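Local coordinates for serpin-ZX (Arabidopsis thaliana, PDB 3LE2), which inhibits cysteine and serine proteases, including metacaspase-9 and the protease RD21, by offering a reactive centre loop for cleavage and trapping the protease covalently, at residues S16-A20 and F35-N41; A54-I59 and G298-P302; I78-L83 and T379-L383; N180-D184 and M206-K210. All coordinates share one frame; numbering follows the deposited sequence.

Contact 1 of 4, residues S16-A20 and F35-N41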
loop_
_atom_site.group_PDB
_atom_site.type_symbol
_atom_site.label_atom_id
_atom_site.label_comp_id
_atom_site.label_asym_id
_atom_site.label_seq_id
_atom_site.Cartn_x
_atom_site.Cartn_y
_atom_site.Cartn_z
ATOM N N SER A 16 -9.543 1.893 3.542
ATOM C CA SER A 16 -8.112 2.096 3.306
ATOM C C SER A 16 -7.784 3.551 2.931
ATOM O O SER A 16 -6.762 4.090 3.348
ATOM C CB SER A 16 -7.593 1.120 2.239
ATOM O OG SER A 16 -7.457 -0.199 2.754
ATOM N N MET A 17 -8.643 4.188 2.143
ATOM C CA MET A 17 -8.423 5.595 1.796
ATOM C C MET A 17 -8.543 6.484 3.026
ATOM O O MET A 17 -7.818 7.467 3.169
ATOM C CB MET A 17 -9.400 6.063 0.719
ATOM C CG MET A 17 -9.238 5.362 -0.622
ATOM S SD MET A 17 -7.573 5.459 -1.301
ATOM C CE MET A 17 -7.383 7.199 -1.571
ATOM N N ASN A 18 -9.463 6.144 3.919
ATOM C CA ASN A 18 -9.583 6.904 5.154
ATOM C C ASN A 18 -8.355 6.668 6.051
ATOM O O ASN A 18 -7.835 7.588 6.674
ATOM C CB ASN A 18 -10.891 6.555 5.879
ATOM C CG ASN A 18 -11.229 7.543 6.979
ATOM O OD1 ASN A 18 -10.777 8.693 6.969
ATOM N ND2 ASN A 18 -12.016 7.100 7.938
ATOM N N LEU A 19 -7.891 5.426 6.105
ATOM C CA LEU A 19 -6.629 5.129 6.774
ATOM C C LEU A 19 -5.524 6.010 6.185
ATOM O O LEU A 19 -4.792 6.667 6.925
ATOM C CB LEU A 19 -6.287 3.636 6.663
ATOM C CG LEU A 19 -4.893 3.207 7.152
ATOM C CD1 LEU A 19 -4.689 3.583 8.592
ATOM C CD2 LEU A 19 -4.677 1.708 6.956
ATOM N N ALA A 20 -5.425 6.061 4.858
ATOM C CA ALA A 20 -4.426 6.927 4.220
ATOM C C ALA A 20 -4.577 8.388 4.647
ATOM O O ALA A 20 -3.591 9.094 4.834
ATOM C CB ALA A 20 -4.488 6.802 2.705
ATOM N N PHE A 35 2.205 3.459 1.605
ATOM C CA PHE A 35 2.023 2.302 2.486
ATOM C C PHE A 35 1.131 1.257 1.835
ATOM O O PHE A 35 0.403 1.563 0.911
ATOM C CB PHE A 35 1.436 2.729 3.834
ATOM C CG PHE A 35 -0.043 3.022 3.787
ATOM C CD1 PHE A 35 -0.504 4.253 3.352
ATOM C CD2 PHE A 35 -0.962 2.069 4.185
ATOM C CE1 PHE A 35 -1.877 4.539 3.304
ATOM C CE2 PHE A 35 -2.332 2.332 4.141
ATOM C CZ PHE A 35 -2.794 3.571 3.697
ATOM N N SER A 36 1.184 0.024 2.323
ATOM C CA SER A 36 0.384 -1.044 1.749
ATOM C C SER A 36 -0.796 -1.443 2.642
ATOM O O SER A 36 -0.616 -2.098 3.668
ATOM C CB SER A 36 1.262 -2.268 1.463
ATOM O OG SER A 36 0.468 -3.376 1.088
ATOM N N PRO A 37 -2.013 -1.052 2.245
ATOM C CA PRO A 37 -3.241 -1.379 2.984
ATOM C C PRO A 37 -3.454 -2.892 3.052
ATOM O O PRO A 37 -3.897 -3.408 4.069
ATOM C CB PRO A 37 -4.351 -0.739 2.132
ATOM C CG PRO A 37 -3.666 0.246 1.255
ATOM C CD PRO A 37 -2.279 -0.261 1.033
ATOM N N ALA A 38 -3.150 -3.589 1.962
ATOM C CA ALA A 38 -3.209 -5.040 1.936
ATOM C C ALA A 38 -2.362 -5.657 3.034
ATOM O O ALA A 38 -2.831 -6.532 3.759
ATOM C CB ALA A 38 -2.769 -5.559 0.582
ATOM N N SER A 39 -1.115 -5.200 3.159
ATOM C CA SER A 39 -0.214 -5.694 4.202
ATOM C C SER A 39 -0.717 -5.353 5.598
ATOM O O SER A 39 -0.577 -6.145 6.535
ATOM C CB SER A 39 1.190 -5.108 4.034
ATOM O OG SER A 39 1.615 -5.238 2.697
ATOM N N ILE A 40 -1.262 -4.157 5.755
ATOM C CA ILE A 40 -1.794 -3.781 7.054
ATOM C C ILE A 40 -2.923 -4.740 7.409
ATOM O O ILE A 40 -3.013 -5.230 8.538
ATOM C CB ILE A 40 -2.366 -2.351 7.049
ATOM C CG1 ILE A 40 -1.281 -1.327 6.704
ATOM C CG2 ILE A 40 -2.986 -2.032 8.414
ATOM C CD1 ILE A 40 -0.254 -1.200 7.774
ATOM N N ASN A 41 -3.792 -4.990 6.434
ATOM C CA ASN A 41 -4.974 -5.828 6.649
ATOM C C ASN A 41 -4.605 -7.287 6.868
ATOM O O ASN A 41 -5.325 -8.012 7.562
ATOM C CB ASN A 41 -5.986 -5.666 5.503
ATOM C CG ASN A 41 -6.680 -4.308 5.537
ATOM O OD1 ASN A 41 -6.535 -3.554 6.502
ATOM N ND2 ASN A 41 -7.438 -3.997 4.498
HETATM O O HOH W 1 -6.645 -0.750 5.450
#
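Phe35 is the large bump of this contact, and its ring pushes into the hollow formed by Leu19 and Ala20 on helix 16-20. Ala20 borders the hollow at the ring edge, its CB 3.5 Å from Phe35 CE1; because its side chain is a single methyl, the ring comes close to the helix backbone. Leu19 fills in obliquely, with CD2 3.7 Å from Phe35 CE2, and the same methyl brushes Ile40 CG2 at 4.4 Å. Phe35 holds CG between its own backbone N and carbonyl carbon (chi1 77°), a torsion that turns the ring off the strand and onto the helix.

A second, smaller bump is the proline ring of Pro37. Its CB lies 3.2 Å from Ser16 OG, a tight fit made possible by the compact serine. The hydroxyl is not left to carbon neighbours: it bonds to Gln12 O and to a water that donates to Asn41 OD1 (3.0 Å), so a polar bridge closes one margin of a mostly apolar patch.

The axes of the short helical segments 16-20 and 37-41 come no closer than 11.2 Å, at 102° to each other. Ser36 caps helix 37-41, its OG accepting from Ser39 N, while its own N bonds to His329. Strand 33-35 running straight into a serine-capped helix, packed over the N-terminal helix and close to strand 167-176, is characteristic of the serpin fold in its shutter region.

Contact 2 of 4, residues A54-I59 and G298-P302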
loop_
_atom_site.group_PDB
_atom_site.type_symbol
_atom_site.label_atom_id
_atom_site.label_comp_id
_atom_site.label_asym_id
_atom_site.label_seq_id
_atom_site.Cartn_x
_atom_site.Cartn_y
_atom_site.Cartn_z
ATOM N N ALA A 54 -15.295 -9.143 21.913
ATOM C CA ALA A 54 -15.488 -7.826 21.330
ATOM C C ALA A 54 -14.278 -7.395 20.504
ATOM O O ALA A 54 -14.383 -6.508 19.655
ATOM C CB ALA A 54 -15.791 -6.808 22.417
ATOM N N THR A 55 -13.135 -8.028 20.746
ATOM C CA THR A 55 -11.937 -7.713 19.985
ATOM C C THR A 55 -11.991 -8.351 18.604
ATOM O O THR A 55 -11.843 -7.660 17.586
ATOM C CB THR A 55 -10.642 -8.114 20.739
ATOM O OG1 THR A 55 -10.539 -7.334 21.931
ATOM C CG2 THR A 55 -9.404 -7.852 19.883
ATOM N N LYS A 56 -12.204 -9.662 18.557
ATOM C CA LYS A 56 -12.369 -10.317 17.269
ATOM C C LYS A 56 -13.421 -9.560 16.444
ATOM O O LYS A 56 -13.206 -9.245 15.266
ATOM C CB LYS A 56 -12.767 -11.781 17.448
ATOM C CG LYS A 56 -12.653 -12.617 16.182
ATOM C CD LYS A 56 -13.002 -14.083 16.428
ATOM C CE LYS A 56 -14.435 -14.237 16.941
ATOM N NZ LYS A 56 -14.904 -15.652 16.924
ATOM N N ASP A 57 -14.546 -9.237 17.080
ATOM C CA ASP A 57 -15.657 -8.593 16.387
ATOM C C ASP A 57 -15.302 -7.220 15.857
ATOM O O ASP A 57 -15.694 -6.852 14.749
ATOM C CB ASP A 57 -16.873 -8.483 17.297
ATOM C CG ASP A 57 -17.507 -9.821 17.570
ATOM O OD1 ASP A 57 -17.364 -10.725 16.714
ATOM O OD2 ASP A 57 -18.144 -9.968 18.635
ATOM N N GLN A 58 -14.559 -6.459 16.646
ATOM C CA GLN A 58 -14.210 -5.108 16.236
ATOM C C GLN A 58 -13.294 -5.128 15.020
ATOM O O GLN A 58 -13.381 -4.262 14.150
ATOM C CB GLN A 58 -13.569 -4.335 17.383
ATOM C CG GLN A 58 -13.598 -2.844 17.196
ATOM C CD GLN A 58 -12.810 -2.128 18.269
ATOM O OE1 GLN A 58 -13.377 -1.397 19.083
ATOM N NE2 GLN A 58 -11.492 -2.349 18.289
ATOM N N ILE A 59 -12.429 -6.129 14.952
ATOM C CA ILE A 59 -11.511 -6.245 13.830
ATOM C C ILE A 59 -12.269 -6.806 12.631
ATOM O O ILE A 59 -12.126 -6.319 11.508
ATOM C CB ILE A 59 -10.295 -7.133 14.194
ATOM C CG1 ILE A 59 -9.568 -6.563 15.411
ATOM C CG2 ILE A 59 -9.326 -7.264 13.023
ATOM C CD1 ILE A 59 -8.541 -7.514 15.991
ATOM N N GLY A 298 -10.780 4.172 15.390
ATOM C CA GLY A 298 -11.629 3.431 16.302
ATOM C C GLY A 298 -11.299 1.961 16.486
ATOM O O GLY A 298 -12.013 1.257 17.204
ATOM N N LEU A 299 -10.229 1.484 15.848
ATOM C CA LEU A 299 -9.799 0.099 16.038
ATOM C C LEU A 299 -8.886 0.058 17.243
ATOM O O LEU A 299 -7.672 -0.072 17.112
ATOM C CB LEU A 299 -9.107 -0.471 14.792
ATOM C CG LEU A 299 -8.909 -1.994 14.800
ATOM C CD1 LEU A 299 -10.200 -2.710 15.165
ATOM C CD2 LEU A 299 -8.383 -2.504 13.471
ATOM N N THR A 300 -9.503 0.173 18.417
ATOM C CA THR A 300 -8.804 0.368 19.684
ATOM C C THR A 300 -8.545 -0.927 20.440
ATOM O O THR A 300 -7.577 -1.020 21.185
ATOM C CB THR A 300 -9.626 1.288 20.609
ATOM O OG1 THR A 300 -11.025 0.995 20.449
ATOM C CG2 THR A 300 -9.380 2.752 20.276
ATOM N N SER A 301 -9.414 -1.920 20.259
ATOM C CA SER A 301 -9.374 -3.112 21.117
ATOM C C SER A 301 -8.089 -3.955 21.047
ATOM O O SER A 301 -7.622 -4.459 22.071
ATOM C CB SER A 301 -10.610 -4.000 20.921
ATOM O OG SER A 301 -10.546 -4.715 19.700
ATOM N N PRO A 302 -7.521 -4.128 19.847
ATOM C CA PRO A 302 -6.268 -4.897 19.776
ATOM C C PRO A 302 -5.124 -4.300 20.597
ATOM O O PRO A 302 -4.233 -5.044 20.990
ATOM C CB PRO A 302 -5.929 -4.863 18.288
ATOM C CG PRO A 302 -7.289 -4.694 17.611
ATOM C CD PRO A 302 -8.030 -3.765 18.512
#
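Thr55 and Ser301 bring the two segments closest, their CA atoms 5.4 Å apart, where helix 54-59 of the serpin fold packs on the loop that leaves helix 291-296. A Schellman motif ends that helix, with Gly298 as its C-prime residue at a positive phi (88°) that glycine accommodates without strain; an inverse gamma turn centred on Leu299 follows.

In the first turn of the helix, Thr55 lies against Ser301, whose OG is 3.3 Å from Thr55 CA. A small hydroxyl residue suits this spot, since its OG lies right against the helix backbone. The Thr55 methyl, CG2, also comes to 3.3 Å from that oxygen and lies loosely near the Pro302 ring.

One turn on, Gln58 extends across the loop with CG anti to its backbone N (chi1 -161°), and its flat amide ends among the polar groups of Gly298, Thr300 and Ser301. The Gln58 chain and that of Leu299 lie alongside each other, pointing opposite ways, with Gln58 CG 4.0 Å from Leu299 CD1.

Ile59 turns to the buried side, shared with Ile47 and Ala48 of helix 37-49. Its CG1 meets Leu299 CD1 at 3.9 Å, the two chains at about a right angle, while Ile59 CD1 presses on Pro302 CG at 3.5 Å, closer than ordinary carbon contact.

Contact 3 of 4, residues I78-L83 and T379-L383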
loop_
_atom_site.group_PDB
_atom_site.type_symbol
_atom_site.label_atom_id
_atom_site.label_comp_id
_atom_site.label_asym_id
_atom_site.label_seq_id
_atom_site.Cartn_x
_atom_site.Cartn_y
_atom_site.Cartn_z
ATOM N N ILE A 78 -6.411 -15.218 -2.003
ATOM C CA ILE A 78 -6.395 -14.013 -2.828
ATOM C C ILE A 78 -5.188 -13.103 -2.573
ATOM O O ILE A 78 -4.386 -12.870 -3.473
ATOM C CB ILE A 78 -7.718 -13.212 -2.697
ATOM C CG1 ILE A 78 -8.923 -14.127 -2.960
ATOM C CG2 ILE A 78 -7.725 -12.036 -3.665
ATOM C CD1 ILE A 78 -8.960 -14.736 -4.374
ATOM N N VAL A 79 -5.045 -12.596 -1.351
ATOM C CA VAL A 79 -3.998 -11.607 -1.079
ATOM C C VAL A 79 -2.574 -12.117 -1.358
ATOM O O VAL A 79 -1.777 -11.425 -1.985
ATOM C CB VAL A 79 -4.104 -11.021 0.350
ATOM C CG1 VAL A 79 -3.034 -9.970 0.564
ATOM C CG2 VAL A 79 -5.475 -10.415 0.563
ATOM N N SER A 80 -2.254 -13.320 -0.897
ATOM C CA SER A 80 -0.927 -13.874 -1.149
ATOM C C SER A 80 -0.656 -14.056 -2.642
ATOM O O SER A 80 0.464 -13.855 -3.101
ATOM C CB SER A 80 -0.719 -15.192 -0.404
ATOM O OG SER A 80 -0.623 -14.965 0.993
ATOM N N ALA A 81 -1.674 -14.432 -3.403
ATOM C CA ALA A 81 -1.490 -14.590 -4.842
ATOM C C ALA A 81 -1.218 -13.223 -5.462
ATOM O O ALA A 81 -0.494 -13.105 -6.452
ATOM C CB ALA A 81 -2.715 -15.246 -5.498
ATOM N N VAL A 82 -1.822 -12.195 -4.879
ATOM C CA VAL A 82 -1.660 -10.835 -5.368
ATOM C C VAL A 82 -0.287 -10.303 -4.946
ATOM O O VAL A 82 0.350 -9.551 -5.675
ATOM C CB VAL A 82 -2.772 -9.918 -4.830
ATOM C CG1 VAL A 82 -2.428 -8.432 -5.075
ATOM C CG2 VAL A 82 -4.113 -10.283 -5.464
ATOM N N LEU A 83 0.171 -10.724 -3.774
ATOM C CA LEU A 83 1.420 -10.228 -3.215
ATOM C C LEU A 83 2.632 -11.053 -3.639
ATOM O O LEU A 83 3.753 -10.686 -3.339
ATOM C CB LEU A 83 1.339 -10.166 -1.691
ATOM C CG LEU A 83 0.412 -9.078 -1.156
ATOM C CD1 LEU A 83 0.610 -8.876 0.329
ATOM C CD2 LEU A 83 0.632 -7.774 -1.925
ATOM N N THR A 379 -8.367 -8.632 -9.281
ATOM C CA THR A 379 -9.033 -8.790 -7.993
ATOM C C THR A 379 -9.532 -7.459 -7.444
ATOM O O THR A 379 -10.334 -7.433 -6.509
ATOM C CB THR A 379 -8.073 -9.373 -6.950
ATOM O OG1 THR A 379 -6.994 -8.458 -6.763
ATOM C CG2 THR A 379 -7.514 -10.707 -7.418
ATOM N N GLY A 380 -9.040 -6.357 -8.000
ATOM C CA GLY A 380 -9.307 -5.046 -7.430
ATOM C C GLY A 380 -8.581 -4.764 -6.114
ATOM O O GLY A 380 -8.794 -3.727 -5.504
ATOM N N VAL A 381 -7.725 -5.680 -5.667
ATOM C CA VAL A 381 -6.965 -5.469 -4.435
ATOM C C VAL A 381 -5.948 -4.310 -4.579
ATOM O O VAL A 381 -5.267 -4.184 -5.599
ATOM C CB VAL A 381 -6.259 -6.783 -3.984
ATOM C CG1 VAL A 381 -5.160 -6.516 -2.933
ATOM C CG2 VAL A 381 -7.284 -7.795 -3.458
ATOM N N VAL A 382 -5.859 -3.462 -3.556
ATOM C CA VAL A 382 -4.932 -2.320 -3.574
ATOM C C VAL A 382 -3.610 -2.640 -2.864
ATOM O O VAL A 382 -3.613 -2.924 -1.672
ATOM C CB VAL A 382 -5.593 -1.094 -2.898
ATOM C CG1 VAL A 382 -4.601 0.075 -2.734
ATOM C CG2 VAL A 382 -6.857 -0.687 -3.675
ATOM N N LEU A 383 -2.488 -2.599 -3.590
ATOM C CA LEU A 383 -1.164 -2.815 -2.975
ATOM C C LEU A 383 -0.634 -1.610 -2.216
ATOM O O LEU A 383 -0.037 -1.763 -1.156
ATOM C CB LEU A 383 -0.108 -3.203 -4.014
ATOM C CG LEU A 383 -0.162 -4.633 -4.524
ATOM C CD1 LEU A 383 -1.385 -4.789 -5.446
ATOM C CD2 LEU A 383 1.124 -4.956 -5.259
#
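Ile78 faces Thr379 with CA atoms 7.8 Å apart and Leu83 faces Leu383 at 7.9 Å, so the end of helix 68-83 is about equally far from the other chain at both ends of the contact, the two running in the same sense. No hydrogen bond crosses the gap; branched aliphatic side chains fill it.

Val82 carries most of the contact, and its two methyls divide the work. CG1, anti to the backbone N (chi1 167°), leans against both Leu383 CD1 (3.8 Å) and Val381 CG1 (4.0 Å), crossing both side chains at a slant. CG2 turns instead to Thr379, meeting OG1 at 3.6 Å as well as the threonine methyl.

The partner segment takes in the end of the reversal between antiparallel strands 370-376 and 382-388 of the serpin core and the start of the second strand. Thr379 suits it on two counts. Its OG1 accepts from Val381 N (3.1 Å, N-H...O angle 163°), making an ST turn, while its CG2 remains available to the helix. Gly380, with positive phi, completes the turn.

Ile78 lies farther toward the partly exposed end, where its CG2 meets Thr379 CG2 at 4.0 Å. At the buried end Leu83 and Leu383 overlap side by side, each pointing back toward the other's backbone, Leu83 CD2 approaching Leu383 CG; strand 93-103 contributes Val96 beside Leu83 and Leu94 beside Leu383.

Contact 4 of 4, residues N180-D184 and M206-K210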
loop_
_atom_site.group_PDB
_atom_site.type_symbol
_atom_site.label_atom_id
_atom_site.label_comp_id
_atom_site.label_asym_id
_atom_site.label_seq_id
_atom_site.Cartn_x
_atom_site.Cartn_y
_atom_site.Cartn_z
ATOM N N ASN A 180 4.407 -0.865 -19.019
ATOM C CA ASN A 180 4.024 -1.418 -20.317
ATOM C C ASN A 180 4.498 -0.522 -21.477
ATOM O O ASN A 180 4.801 -1.003 -22.560
ATOM C CB ASN A 180 2.511 -1.594 -20.367
ATOM C CG ASN A 180 2.082 -2.679 -21.323
ATOM O OD1 ASN A 180 2.824 -3.624 -21.579
ATOM N ND2 ASN A 180 0.865 -2.558 -21.843
ATOM N N GLU A 181 4.565 0.781 -21.230
ATOM C CA GLU A 181 5.066 1.746 -22.197
ATOM C C GLU A 181 6.163 2.597 -21.573
ATOM O O GLU A 181 5.885 3.439 -20.724
ATOM C CB GLU A 181 3.945 2.683 -22.629
ATOM C CG GLU A 181 2.830 2.022 -23.406
ATOM C CD GLU A 181 3.150 1.904 -24.882
ATOM O OE1 GLU A 181 4.096 2.590 -25.347
ATOM O OE2 GLU A 181 2.452 1.127 -25.568
ATOM N N LYS A 182 7.405 2.404 -21.997
ATOM C CA LYS A 182 8.487 3.226 -21.473
ATOM C C LYS A 182 8.275 4.694 -21.824
ATOM O O LYS A 182 7.545 5.019 -22.763
ATOM C CB LYS A 182 9.842 2.745 -22.003
ATOM C CG LYS A 182 10.024 2.880 -23.518
ATOM C CD LYS A 182 11.229 2.066 -23.988
ATOM C CE LYS A 182 11.401 2.114 -25.496
ATOM N NZ LYS A 182 12.469 1.170 -25.944
ATOM N N PHE A 183 8.891 5.579 -21.046
ATOM C CA PHE A 183 8.993 6.987 -21.407
ATOM C C PHE A 183 10.352 7.174 -22.054
ATOM O O PHE A 183 11.293 6.462 -21.722
ATOM C CB PHE A 183 8.920 7.876 -20.169
ATOM C CG PHE A 183 7.610 7.820 -19.463
ATOM C CD1 PHE A 183 6.691 8.842 -19.609
ATOM C CD2 PHE A 183 7.291 6.743 -18.652
ATOM C CE1 PHE A 183 5.476 8.792 -18.958
ATOM C CE2 PHE A 183 6.088 6.686 -17.997
ATOM C CZ PHE A 183 5.174 7.711 -18.147
ATOM N N ASP A 184 10.455 8.128 -22.974
ATOM C CA ASP A 184 11.737 8.443 -23.594
ATOM C C ASP A 184 12.535 9.339 -22.654
ATOM O O ASP A 184 12.209 10.516 -22.462
ATOM C CB ASP A 184 11.543 9.120 -24.958
ATOM C CG ASP A 184 12.841 9.214 -25.755
ATOM O OD1 ASP A 184 13.926 9.340 -25.142
ATOM O OD2 ASP A 184 12.776 9.165 -26.999
ATOM N N MET A 206 8.909 13.643 -16.478
ATOM C CA MET A 206 8.837 12.802 -17.662
ATOM C C MET A 206 7.698 13.280 -18.555
ATOM O O MET A 206 6.721 13.854 -18.073
ATOM C CB MET A 206 8.598 11.349 -17.260
ATOM C CG MET A 206 9.546 10.852 -16.201
ATOM S SD MET A 206 9.349 9.102 -15.853
ATOM C CE MET A 206 7.606 9.026 -15.451
ATOM N N THR A 207 7.824 13.047 -19.857
ATOM C CA THR A 207 6.763 13.408 -20.790
ATOM C C THR A 207 6.604 12.375 -21.890
ATOM O O THR A 207 7.426 11.464 -22.029
ATOM C CB THR A 207 6.987 14.788 -21.437
ATOM O OG1 THR A 207 5.787 15.193 -22.108
ATOM C CG2 THR A 207 8.138 14.734 -22.436
ATOM N N SER A 208 5.527 12.515 -22.654
ATOM C CA SER A 208 5.219 11.600 -23.747
ATOM C C SER A 208 4.199 12.209 -24.696
ATOM O O SER A 208 3.424 13.095 -24.323
ATOM C CB SER A 208 4.685 10.273 -23.223
ATOM O OG SER A 208 4.268 9.461 -24.303
ATOM N N LYS A 209 4.205 11.735 -25.935
ATOM C CA LYS A 209 3.232 12.203 -26.909
ATOM C C LYS A 209 2.304 11.070 -27.289
ATOM O O LYS A 209 1.360 11.270 -28.039
ATOM C CB LYS A 209 3.908 12.811 -28.145
ATOM C CG LYS A 209 4.126 14.324 -28.046
ATOM C CD LYS A 209 4.726 14.900 -29.327
ATOM C CE LYS A 209 4.606 16.422 -29.364
ATOM N NZ LYS A 209 5.123 17.079 -28.122
ATOM N N LYS A 210 2.577 9.882 -26.752
ATOM C CA LYS A 210 1.680 8.750 -26.915
ATOM C C LYS A 210 0.345 9.011 -26.221
ATOM O O LYS A 210 0.221 9.909 -25.393
ATOM C CB LYS A 210 2.311 7.475 -26.362
ATOM C CG LYS A 210 3.598 7.070 -27.055
ATOM C CD LYS A 210 3.829 5.569 -26.948
ATOM C CE LYS A 210 5.201 5.172 -27.463
ATOM N NZ LYS A 210 6.287 5.492 -26.479
HETATM O O HOH W 2 5.517 7.014 -23.755
HETATM O O HOH W 3 10.257 11.560 -20.597
HETATM O O HOH W 4 7.996 9.391 -23.435
#
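Phe183 and Met206 make the apolar heart of this contact. The methionine methyl sits over the centre of the ring, CE 3.8 Å from the Phe183 centroid and nearly on the ring normal, a CH-pi contact. Its sulfur lies over the ring too, with SD 4.4 Å from that centroid, completing a Met-aromatic pair. The bend at the end of the methionine (chi3 -55°) folds the methyl onto the ring, something an unbranched, flexible chain does easily. At the ring edge, Thr207 O stands 3.6 Å from Phe183 CD1, where the aromatic hydrogens carry slight positive charge.

Charge contributes at the exposed rim. Glu181 OE1 and Lys210 NZ form a long salt bridge of 3.8 Å, and the acid oxygen also rests against Lys210 CD.

Three waters bridge the segments; two of them join backbone to backbone. One accepts from Lys210 NZ, donates to Lys182 O and bonds to Ser208 OG; that hydroxyl also accepts from Lys210 N (3.0 Å) in an ST turn. Another accepts from Asp184 N and donates to Thr207 O at 2.6 Å, while a third joins Thr207 N to Asp184 O.

Around this patch, Trp179 meets Phe183 edge-to-face; Phe277 packs on Phe183 and Ile279 on Met206, both from strand 277-289. Lys182 bridges to Glu341 of the reactive centre loop, consistent with a place in the region called the breach in serpins, near the start of that loop.

In the fold
Contacts 1 and 3 form the middle of the molecule: their centres are about 13 Å apart and they touch where Ser36 OG bonds to Leu383 O, tying the start of helix 37-49 to strand 382-388. Contact 2 lies about 17 Å from contact 1, centre to centre, on the next helix, 54-63. Contact 4 is at the other side of the chain's centre from contact 2, their centres about 46 Å apart. Along the sequence contact 1 closes first; contacts 2 and 3 then interleave, and contact 4 falls within the span of both. Helices 54-63 and 68-83, which follow each other, are thus packed on segments more than 200 residues later in the chain, while contact 4 lies beside the base of the reactive centre loop.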